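Local coordinates for protein nucleoside permease NupG (PDB 7DLA) that transports purine and pyrimidine nucleosides across the bacterial inner membrane, driven by the proton motive force, at residues I49-P55 against S103-P108. The protein carries 1 engineered substitution. Numbering follows the deposited sequence.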
# COMPACT_ATOMS: atom_id res chain seq x y z
N ILE A 49 -0.10 0.25 -11.98
CA ILE A 49 -0.59 -0.26 -13.26
C ILE A 49 -1.49 -1.48 -13.06
O ILE A 49 -2.58 -1.55 -13.62
CB ILE A 49 0.53 -0.61 -14.27
CG1 ILE A 49 1.43 0.59 -14.67
CG2 ILE A 49 -0.05 -1.30 -15.49
CD1 ILE A 49 2.74 0.72 -13.96
N ALA A 50 -1.02 -2.45 -12.29
CA ALA A 50 -1.82 -3.64 -12.01
C ALA A 50 -3.09 -3.30 -11.26
O ALA A 50 -4.14 -3.93 -11.46
CB ALA A 50 -1.00 -4.63 -11.20
N ALA A 51 -3.01 -2.31 -10.36
CA ALA A 51 -4.10 -2.07 -9.43
C ALA A 51 -5.27 -1.41 -10.12
O ALA A 51 -6.43 -1.62 -9.75
CB ALA A 51 -3.61 -1.21 -8.26
N VAL A 52 -5.00 -0.61 -11.14
CA VAL A 52 -6.09 0.13 -11.75
C VAL A 52 -7.11 -0.82 -12.38
O VAL A 52 -8.32 -0.56 -12.32
CB VAL A 52 -5.56 1.14 -12.77
CG1 VAL A 52 -4.48 1.98 -12.13
CG2 VAL A 52 -5.06 0.42 -13.97
N PHE A 53 -6.68 -1.94 -12.97
CA PHE A 53 -7.70 -2.75 -13.62
C PHE A 53 -7.72 -4.22 -13.27
O PHE A 53 -8.75 -4.86 -13.50
CB PHE A 53 -7.64 -2.63 -15.16
CG PHE A 53 -6.32 -2.97 -15.80
CD1 PHE A 53 -5.94 -4.30 -16.00
CD2 PHE A 53 -5.50 -1.97 -16.29
CE1 PHE A 53 -4.76 -4.60 -16.63
CE2 PHE A 53 -4.31 -2.26 -16.92
CZ PHE A 53 -3.93 -3.58 -17.10
N MET A 54 -6.62 -4.81 -12.76
CA MET A 54 -6.63 -6.24 -12.44
C MET A 54 -7.58 -6.63 -11.32
O MET A 54 -8.30 -7.64 -11.47
CB MET A 54 -5.22 -6.71 -12.13
CG MET A 54 -4.56 -7.31 -13.32
SD MET A 54 -5.73 -8.45 -14.05
CE MET A 54 -4.74 -9.32 -15.27
N PRO A 55 -7.63 -5.92 -10.19
CA PRO A 55 -8.62 -6.28 -9.17
C PRO A 55 -10.03 -6.43 -9.72
O PRO A 55 -10.64 -7.50 -9.55
CB PRO A 55 -8.49 -5.14 -8.16
CG PRO A 55 -7.02 -4.78 -8.24
CD PRO A 55 -6.74 -4.84 -9.71
N SER A 103 2.62 -8.17 -9.42
CA SER A 103 1.51 -7.34 -8.96
C SER A 103 0.23 -7.67 -9.70
O SER A 103 -0.84 -7.72 -9.10
CB SER A 103 1.81 -5.86 -9.12
OG SER A 103 2.93 -5.47 -8.38
N PHE A 104 0.32 -7.87 -11.01
CA PHE A 104 -0.86 -8.25 -11.77
C PHE A 104 -1.50 -9.48 -11.15
O PHE A 104 -2.72 -9.60 -11.13
CB PHE A 104 -0.48 -8.53 -13.22
CG PHE A 104 -0.87 -7.43 -14.17
CD1 PHE A 104 -0.19 -6.21 -14.16
CD2 PHE A 104 -1.88 -7.61 -15.07
CE1 PHE A 104 -0.55 -5.19 -15.03
CE2 PHE A 104 -2.24 -6.59 -15.95
CZ PHE A 104 -1.56 -5.38 -15.93
N ALA A 105 -0.68 -10.38 -10.61
CA ALA A 105 -1.19 -11.54 -9.88
C ALA A 105 -1.57 -11.21 -8.44
O ALA A 105 -2.55 -11.74 -7.92
CB ALA A 105 -0.17 -12.67 -9.90
N TYR A 106 -0.82 -10.34 -7.78
CA TYR A 106 -0.98 -10.16 -6.35
C TYR A 106 -2.10 -9.20 -5.99
O TYR A 106 -2.81 -9.44 -5.02
CB TYR A 106 0.31 -9.67 -5.73
CG TYR A 106 0.18 -9.52 -4.24
CD1 TYR A 106 -0.28 -8.35 -3.66
CD2 TYR A 106 0.39 -10.61 -3.42
CE1 TYR A 106 -0.42 -8.24 -2.30
CE2 TYR A 106 0.23 -10.51 -2.07
CZ TYR A 106 -0.17 -9.34 -1.51
OH TYR A 106 -0.30 -9.31 -0.15
N MET A 107 -2.20 -8.09 -6.70
CA MET A 107 -3.22 -7.08 -6.45
C MET A 107 -4.63 -7.66 -6.37
O MET A 107 -5.34 -7.34 -5.40
CB MET A 107 -3.12 -6.02 -7.56
CG MET A 107 -1.98 -5.05 -7.41
SD MET A 107 -1.16 -4.96 -5.81
CE MET A 107 -2.41 -4.36 -4.71
N PRO A 108 -5.09 -8.50 -7.30
CA PRO A 108 -6.44 -9.05 -7.17
C PRO A 108 -6.65 -9.87 -5.90
O PRO A 108 -7.79 -9.95 -5.39
CB PRO A 108 -6.56 -9.90 -8.44
CG PRO A 108 -5.66 -9.20 -9.41
CD PRO A 108 -4.48 -8.92 -8.58
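Phe104 packs as a knob into a hole lined by Ile49, Ala50, Phe53 and Met54, joining transmembrane helices 37-64 and 92-122. The contact is apolar, with no hydrogen bond between the segments. Their axes cross at -57° and approach to 8.4 Å. The small side chain of Ala50 probably helps the helices come this close. Ala50 CB lies 3.5 Å from Phe104 CD1 and 3.7 Å from Ser103 CB. Ile49 CG2 meets the edge of the Phe104 ring near its plane. Met54 approaches this ring obliquely, its side chain crossing that of Phe104 at about a right angle. Met54 CG lies by Phe104 CD2, and the bend at chi2 (-47°) helps bring CE back to the same atom. Met54 SD lies 5.1 Å from the centroid of the Phe104 ring, an oblique Met-aromatic contact. The Phe53 ring is steeply inclined to that of Phe104. An alanine in place of Phe104 would probably leave the hole between Ala50 and Met54 unfilled and Met54 without its aromatic partner. Further along, Met107 CG lies 3.9 Å from Ala50 CB, and Pro108 CG 3.7 Å from Met54 CB. Pro55 and Pro108 mark kinks in their helices. This is knobs-into-holes packing between two transmembrane helices of the major facilitator superfamily fold.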